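Side-chain contacts in pheromome Binding Protein (Epiphyas postvittana, PDB 6VQ5), which probably binds odorants, such as pheromone molecules, and carries them: residues Lys116-Arg119 and Thr120-Glu124; Tyr34-Lys38 and Glu39-Leu43. One frame throughout, in Å; residues are numbered along the deposited sequence.

Contact 1: Lys116-Arg119 and Thr120-Glu124. Unlike the reference sequence in segment 120-124: Glu-124 (reference Lys).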
ATOM      1  N   LYS A 116       0.899   4.147  -5.190  1.00 64.45           N
ATOM      2  CA  LYS A 116       0.654   5.529  -5.690  1.00 65.01           C
ATOM      3  C   LYS A 116      -0.599   5.555  -6.578  1.00 66.84           C
ATOM      4  O   LYS A 116      -1.436   6.454  -6.412  1.00 68.54           O
ATOM      5  CB  LYS A 116       1.862   6.022  -6.480  1.00 64.12           C
ATOM      6  CG  LYS A 116       3.082   6.335  -5.635  1.00 62.91           C
ATOM      7  CD  LYS A 116       4.058   7.228  -6.357  1.00 62.77           C
ATOM      8  CE  LYS A 116       4.909   6.496  -7.369  1.00 63.48           C
ATOM      9  NZ  LYS A 116       5.719   7.460  -8.133  1.00 63.77           N
ATOM     10  N   CYS A 117      -0.697   4.617  -7.512  1.00 66.75           N
ATOM     11  CA  CYS A 117      -1.887   4.408  -8.361  1.00 67.64           C
ATOM     12  C   CYS A 117      -3.120   4.273  -7.463  1.00 68.51           C
ATOM     13  O   CYS A 117      -4.114   4.980  -7.693  1.00 69.95           O
ATOM     14  CB  CYS A 117      -1.689   3.176  -9.232  1.00 69.06           C
ATOM     15  SG  CYS A 117      -3.162   2.746 -10.186  1.00 71.55           S
ATOM     16  N   PHE A 118      -3.043   3.407  -6.456  1.00 69.40           N
ATOM     17  CA  PHE A 118      -4.132   3.156  -5.478  1.00 71.14           C
ATOM     18  C   PHE A 118      -4.522   4.468  -4.784  1.00 70.52           C
ATOM     19  O   PHE A 118      -5.676   4.899  -4.889  1.00 70.54           O
ATOM     20  CB  PHE A 118      -3.707   2.102  -4.453  1.00 70.42           C
ATOM     21  CG  PHE A 118      -4.720   1.893  -3.367  1.00 70.97           C
ATOM     22  CD1 PHE A 118      -5.899   1.219  -3.632  1.00 74.43           C
ATOM     23  CD2 PHE A 118      -4.506   2.396  -2.090  1.00 70.87           C
ATOM     24  CE1 PHE A 118      -6.840   1.029  -2.627  1.00 77.95           C
ATOM     25  CE2 PHE A 118      -5.453   2.228  -1.089  1.00 73.68           C
ATOM     26  CZ  PHE A 118      -6.613   1.530  -1.356  1.00 77.21           C
ATOM     27  N   ARG A 119      -3.577   5.084  -4.071  1.00 69.37           N
ATOM     28  CA  ARG A 119      -3.839   6.289  -3.243  1.00 67.84           C
ATOM     29  C   ARG A 119      -4.463   7.377  -4.124  1.00 68.29           C
ATOM     30  O   ARG A 119      -5.419   8.015  -3.668  1.00 71.22           O
ATOM     31  CB  ARG A 119      -2.546   6.767  -2.584  1.00 65.25           C
ATOM     32  CG  ARG A 119      -2.655   8.120  -1.903  1.00 64.90           C
ATOM     33  CD  ARG A 119      -3.667   8.080  -0.789  1.00 67.26           C
ATOM     34  NE  ARG A 119      -3.861   9.397  -0.201  1.00 69.67           N
ATOM     35  CZ  ARG A 119      -4.825  10.258  -0.530  1.00 70.13           C
ATOM     36  NH1 ARG A 119      -5.705   9.976  -1.476  1.00 71.48           N
ATOM     37  NH2 ARG A 119      -4.881  11.424   0.081  1.00 70.22           N
ATOM     38  N   THR A 120      -3.956   7.571  -5.336  1.00 67.03           N
ATOM     39  CA  THR A 120      -4.418   8.652  -6.237  1.00 71.29           C
ATOM     40  C   THR A 120      -5.842   8.345  -6.739  1.00 75.36           C
ATOM     41  O   THR A 120      -6.629   9.304  -6.808  1.00 79.08           O
ATOM     42  CB  THR A 120      -3.382   8.948  -7.334  1.00 70.87           C
ATOM     43  OG1 THR A 120      -2.273   9.619  -6.732  1.00 67.18           O
ATOM     44  CG2 THR A 120      -3.912   9.819  -8.449  1.00 71.23           C
ATOM     45  N   ASN A 121      -6.188   7.087  -7.039  1.00 76.35           N
ATOM     46  CA  ASN A 121      -7.489   6.729  -7.678  1.00 80.34           C
ATOM     47  C   ASN A 121      -8.602   6.475  -6.644  1.00 82.91           C
ATOM     48  O   ASN A 121      -9.758   6.268  -7.070  1.00 86.66           O
ATOM     49  CB  ASN A 121      -7.351   5.532  -8.619  1.00 81.84           C
ATOM     50  CG  ASN A 121      -6.702   5.879  -9.948  1.00 84.06           C
ATOM     51  OD1 ASN A 121      -6.457   7.041 -10.275  1.00 85.96           O
ATOM     52  ND2 ASN A 121      -6.437   4.865 -10.753  1.00 86.79           N
ATOM     53  N   ILE A 122      -8.310   6.488  -5.343  1.00 81.96           N
ATOM     54  CA  ILE A 122      -9.353   6.286  -4.293  1.00 86.16           C
ATOM     55  C   ILE A 122      -9.877   7.649  -3.836  1.00 91.14           C
ATOM     56  O   ILE A 122     -10.554   7.693  -2.792  1.00 94.13           O
ATOM     57  CB  ILE A 122      -8.851   5.425  -3.111  1.00 84.21           C
ATOM     58  CG1 ILE A 122      -7.721   6.089  -2.323  1.00 82.11           C
ATOM     59  CG2 ILE A 122      -8.474   4.037  -3.586  1.00 82.73           C
ATOM     60  CD1 ILE A 122      -7.596   5.579  -0.901  1.00 81.88           C
ATOM     61  N   HIS A 123      -9.604   8.708  -4.605  1.00 95.87           N
ATOM     62  CA  HIS A 123     -10.000  10.114  -4.314  1.00 98.85           C
ATOM     63  C   HIS A 123     -11.483  10.211  -3.922  1.00104.50           C
ATOM     64  O   HIS A 123     -11.771  10.780  -2.860  1.00107.75           O
ATOM     65  CB  HIS A 123      -9.709  11.002  -5.533  1.00 99.87           C
ATOM     66  CG  HIS A 123     -10.129  12.421  -5.342  1.00101.49           C
ATOM     67  ND1 HIS A 123      -9.362  13.329  -4.625  1.00 99.06           N
ATOM     68  CD2 HIS A 123     -11.239  13.081  -5.736  1.00103.35           C
ATOM     69  CE1 HIS A 123      -9.981  14.488  -4.595  1.00100.84           C
ATOM     70  NE2 HIS A 123     -11.134  14.359  -5.264  1.00104.58           N
ATOM     71  N   GLU A 124     -12.385   9.675  -4.746  1.00108.21           N
ATOM     72  CA  GLU A 124     -13.848   9.940  -4.663  1.00116.12           C
ATOM     73  C   GLU A 124     -14.511   8.989  -3.654  1.00117.72           C
ATOM     74  O   GLU A 124     -15.735   8.767  -3.781  1.00121.09           O
ATOM     75  CB  GLU A 124     -14.519   9.783  -6.036  1.00121.06           C
ATOM     76  CG  GLU A 124     -13.690  10.282  -7.215  1.00120.26           C
ATOM     77  CD  GLU A 124     -13.005   9.186  -8.023  1.00119.98           C
ATOM     78  OE1 GLU A 124     -12.283   8.335  -7.430  1.00119.81           O
ATOM     79  OE2 GLU A 124     -13.207   9.169  -9.241  1.00120.50           O
TER

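Contact 2: Tyr34-Lys38 and Glu39-Leu43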
ATOM      1  N   TYR A  34       3.692   9.344   5.426  1.00 62.85           N
ATOM      2  CA  TYR A  34       2.841  10.544   5.634  1.00 64.76           C
ATOM      3  C   TYR A  34       2.721  11.318   4.312  1.00 63.29           C
ATOM      4  O   TYR A  34       1.612  11.697   3.900  1.00 64.62           O
ATOM      5  CB  TYR A  34       3.428  11.425   6.737  1.00 65.67           C
ATOM      6  CG  TYR A  34       2.646  12.686   6.984  1.00 65.92           C
ATOM      7  CD1 TYR A  34       1.464  12.658   7.705  1.00 67.56           C
ATOM      8  CD2 TYR A  34       3.067  13.898   6.466  1.00 65.87           C
ATOM      9  CE1 TYR A  34       0.740  13.814   7.947  1.00 69.46           C
ATOM     10  CE2 TYR A  34       2.358  15.066   6.705  1.00 66.66           C
ATOM     11  CZ  TYR A  34       1.191  15.023   7.447  1.00 68.54           C
ATOM     12  OH  TYR A  34       0.463  16.151   7.687  1.00 70.59           O
ATOM     13  N   ASN A  35       3.849  11.521   3.635  1.00 62.58           N
ATOM     14  CA  ASN A  35       3.924  12.252   2.344  1.00 61.56           C
ATOM     15  C   ASN A  35       3.123  11.495   1.280  1.00 60.28           C
ATOM     16  O   ASN A  35       2.239  12.091   0.657  1.00 62.15           O
ATOM     17  CB  ASN A  35       5.381  12.506   1.966  1.00 60.24           C
ATOM     18  CG  ASN A  35       5.971  13.627   2.792  1.00 58.76           C
ATOM     19  OD1 ASN A  35       5.243  14.410   3.398  1.00 61.39           O
ATOM     20  ND2 ASN A  35       7.280  13.707   2.833  1.00 56.64           N
ATOM     21  N   TYR A  36       3.416  10.221   1.105  1.00 59.82           N
ATOM     22  CA  TYR A  36       2.581   9.279   0.323  1.00 60.00           C
ATOM     23  C   TYR A  36       1.095   9.554   0.581  1.00 59.50           C
ATOM     24  O   TYR A  36       0.310   9.652  -0.371  1.00 58.47           O
ATOM     25  CB  TYR A  36       2.882   7.839   0.731  1.00 60.20           C
ATOM     26  CG  TYR A  36       1.859   6.853   0.233  1.00 61.68           C
ATOM     27  CD1 TYR A  36       1.707   6.621  -1.122  1.00 60.55           C
ATOM     28  CD2 TYR A  36       1.040   6.158   1.106  1.00 62.38           C
ATOM     29  CE1 TYR A  36       0.788   5.697  -1.590  1.00 61.98           C
ATOM     30  CE2 TYR A  36       0.116   5.229   0.648  1.00 62.64           C
ATOM     31  CZ  TYR A  36      -0.018   5.005  -0.705  1.00 62.81           C
ATOM     32  OH  TYR A  36      -0.935   4.112  -1.180  1.00 64.24           O
ATOM     33  N   TRP A  37       0.688   9.619   1.846  1.00 59.80           N
ATOM     34  CA  TRP A  37      -0.755   9.671   2.164  1.00 61.22           C
ATOM     35  C   TRP A  37      -1.297  11.053   1.780  1.00 63.27           C
ATOM     36  O   TRP A  37      -2.496  11.154   1.397  1.00 62.60           O
ATOM     37  CB  TRP A  37      -1.066   9.298   3.613  1.00 62.11           C
ATOM     38  CG  TRP A  37      -2.501   8.904   3.676  1.00 65.44           C
ATOM     39  CD1 TRP A  37      -3.541   9.646   4.147  1.00 68.67           C
ATOM     40  CD2 TRP A  37      -3.087   7.751   3.049  1.00 67.26           C
ATOM     41  NE1 TRP A  37      -4.726   9.005   3.904  1.00 71.38           N
ATOM     42  CE2 TRP A  37      -4.480   7.836   3.236  1.00 69.77           C
ATOM     43  CE3 TRP A  37      -2.573   6.635   2.375  1.00 67.63           C
ATOM     44  CZ2 TRP A  37      -5.356   6.849   2.783  1.00 72.27           C
ATOM     45  CZ3 TRP A  37      -3.439   5.651   1.933  1.00 68.76           C
ATOM     46  CH2 TRP A  37      -4.814   5.760   2.135  1.00 70.94           C
ATOM     47  N   LYS A  38      -0.458  12.092   1.859  1.00 62.16           N
ATOM     48  CA  LYS A  38      -0.918  13.447   1.490  1.00 63.99           C
ATOM     49  C   LYS A  38      -0.682  13.683  -0.006  1.00 63.75           C
ATOM     50  O   LYS A  38      -0.916  14.789  -0.462  1.00 65.67           O
ATOM     51  CB  LYS A  38      -0.367  14.474   2.481  1.00 64.58           C
ATOM     52  CG  LYS A  38       0.956  15.103   2.143  1.00 63.92           C
ATOM     53  CD  LYS A  38       1.314  16.190   3.125  1.00 64.97           C
ATOM     54  CE  LYS A  38       2.759  16.586   2.944  1.00 64.49           C
ATOM     55  NZ  LYS A  38       3.103  17.702   3.832  1.00 67.48           N
ATOM     56  N   GLU A  39      -0.252  12.662  -0.734  1.00 64.92           N
ATOM     57  CA  GLU A  39      -0.176  12.626  -2.216  1.00 66.09           C
ATOM     58  C   GLU A  39       1.017  13.445  -2.727  1.00 67.12           C
ATOM     59  O   GLU A  39       0.947  13.874  -3.898  1.00 70.05           O
ATOM     60  CB  GLU A  39      -1.509  13.093  -2.804  1.00 68.67           C
ATOM     61  CG  GLU A  39      -2.051  12.146  -3.868  1.00 70.14           C
ATOM     62  CD  GLU A  39      -3.395  12.527  -4.458  1.00 72.62           C
ATOM     63  OE1 GLU A  39      -3.911  13.600  -4.088  1.00 74.49           O
ATOM     64  OE2 GLU A  39      -3.914  11.767  -5.298  1.00 75.05           O
ATOM     65  N   ASP A  40       2.058  13.661  -1.911  1.00 67.69           N
ATOM     66  CA  ASP A  40       3.394  14.127  -2.382  1.00 69.22           C
ATOM     67  C   ASP A  40       4.267  12.886  -2.571  1.00 66.58           C
ATOM     68  O   ASP A  40       4.751  12.330  -1.568  1.00 66.36           O
ATOM     69  CB  ASP A  40       4.110  15.139  -1.472  1.00 72.58           C
ATOM     70  CG  ASP A  40       5.545  15.464  -1.944  1.00 81.15           C
ATOM     71  OD1 ASP A  40       5.792  15.458  -3.201  1.00 83.35           O
ATOM     72  OD2 ASP A  40       6.453  15.702  -1.065  1.00 85.99           O
ATOM     73  N   TYR A  41       4.495  12.500  -3.820  1.00 64.79           N
ATOM     74  CA  TYR A  41       5.249  11.284  -4.204  1.00 62.63           C
ATOM     75  C   TYR A  41       6.671  11.623  -4.667  1.00 64.80           C
ATOM     76  O   TYR A  41       7.430  10.678  -4.951  1.00 69.54           O
ATOM     77  CB  TYR A  41       4.545  10.574  -5.356  1.00 61.68           C
ATOM     78  CG  TYR A  41       3.117  10.168  -5.110  1.00 60.45           C
ATOM     79  CD1 TYR A  41       2.632   9.908  -3.837  1.00 60.54           C
ATOM     80  CD2 TYR A  41       2.258   9.994  -6.176  1.00 60.64           C
ATOM     81  CE1 TYR A  41       1.320   9.515  -3.629  1.00 61.09           C
ATOM     82  CE2 TYR A  41       0.952   9.584  -5.993  1.00 61.60           C
ATOM     83  CZ  TYR A  41       0.481   9.348  -4.716  1.00 62.40           C
ATOM     84  OH  TYR A  41      -0.803   8.932  -4.544  1.00 64.21           O
ATOM     85  N   SER A  42       7.020  12.907  -4.774  1.00 65.48           N
ATOM     86  CA  SER A  42       8.249  13.367  -5.471  1.00 67.31           C
ATOM     87  C   SER A  42       9.479  12.722  -4.840  1.00 65.31           C
ATOM     88  O   SER A  42      10.401  12.420  -5.576  1.00 66.78           O
ATOM     89  CB  SER A  42       8.368  14.877  -5.492  1.00 70.47           C
ATOM     90  OG  SER A  42       8.325  15.417  -4.177  1.00 71.56           O
ATOM     91  N   LEU A  43       9.492  12.502  -3.529  1.00 63.45           N
ATOM     92  CA  LEU A  43      10.730  12.069  -2.822  1.00 63.34           C
ATOM     93  C   LEU A  43      10.649  10.614  -2.343  1.00 62.75           C
ATOM     94  O   LEU A  43      11.554  10.239  -1.607  1.00 63.38           O
ATOM     95  CB  LEU A  43      10.955  13.017  -1.646  1.00 61.06           C
ATOM     96  CG  LEU A  43      11.386  14.422  -2.046  1.00 60.08           C
ATOM     97  CD1 LEU A  43      11.710  15.239  -0.801  1.00 58.68           C
ATOM     98  CD2 LEU A  43      12.571  14.369  -3.011  1.00 60.52           C
TER

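Contact 1: Lys116-Arg119 and Thr120-Glu124
The carbonyl oxygen of Phe-118 is shared by two backbone amides at the end of helix 107-121, Asn-121 N and Ile-122 N. Both bonds are weak, each 3.1 Å from nitrogen to Phe-118 O and bent to 125° at the hydrogen. Just before this the i to i+4 bonds are regular: Thr-120 N lies 3.0 Å from Lys-116 O, and Asn-121 N gives a second, better bond to Cys-117 O. Ile-122 is where the backbone leaves the helical path, yet its side chain turns back over the last turn. Its CG1 sits between the backbone N and the carbonyl carbon (chi1 65°), while CG2 is anti to the carbonyl carbon and comes over one face of the Phe-118 ring. This is a CH-pi contact, with Ile-122 CG2 3.8 Å from the ring centroid and shifted toward the rim, nearest to Phe-118 CE1 at 3.6 Å. Ile-122 CD1 reaches the same ring at Phe-118 CE2, 4.0 Å away. With an alanine here, CG2 and CD1 are gone, which would probably leave that face of the Phe-118 ring without its CH-pi partner and open a gap toward Leu-90. The Arg-119 chain, bent at chi2, brings NH1 obliquely to 4.5 Å from Ile-122 CG1; its NH2 bonds to Trp-37 O, and the guanidinium makes a cation-pi contact with the Trp-37 ring. Cys-117 SG is joined to Cys-97 by a disulfide, one of the cross-links of this helical fold, which fastens helix 107-121 to helix 84-100. Phe-118 and Ile-122 both pack on Leu-90 of helix 84-100, and on the side of helix 28-37 they meet Tyr-36 and Trp-37 respectively.

Contact 2: Tyr34-Lys38 and Glu39-Leu43
Tyr-41 folds back on the last turn of helix 28-37 and meets Tyr-36. From its CB, CG leaves anti to the carbonyl carbon (chi1 -57°), which swings the ring toward the helix end. CD1 stays 4.2 Å from Tyr-36 O; CE1, the next atom along that edge, lies 3.4 Å from Tyr-36 O, which sits near the ring plane. The same CE1 is 3.8 Å from Tyr-36 CD1, the two side chains meeting obliquely. Over the centre of the Tyr-41 ring, on one face, lies Glu-39 O. At the tip, Tyr-41 OH is hydrogen-bonded to Thr-120 OG1, which also bonds Glu-39 OE2. The turn that allows this return is a Schellman motif: Glu-39, with positive phi (76°), is the C-prime residue, Asp-40 N binds Asn-35 O at 3.0 Å, and Glu-39 N binds Tyr-36 O at 3.1 Å. Past it, Asp-40 OD1 makes an Asx turn, accepting Ser-42 N at 3.2 Å from above the carboxylate plane and Ser-42 OG at 2.7 Å on its syn lone pair. These two bonds hold the Asp-40 carboxylate against the loop backbone. Asn-35 CB lies 3.6 Å from Asp-40 O. On the side of helix 107-121, Tyr-36 OH bonds to Ala-115 O.

Overall arrangement
Reading from the N terminus, contact 2 comes first: it ends helix 28-37 and turns the chain into the loop before helix 46-58. Contact 1 follows much later, at the end of helix 107-121, where the C-terminal tail begins. Each is a local helix end, so the two stand in series, neither enclosing nor crossing the other. In space they meet, their centres about 12 Å apart, and Arg-119 CB lies 3.4 Å from Tyr-36 OH. Thus residues 34-43 and 116-124, distant in sequence, bring two helix ends and the loop after the first together, and contact 1 adds helix 84-100 to the group.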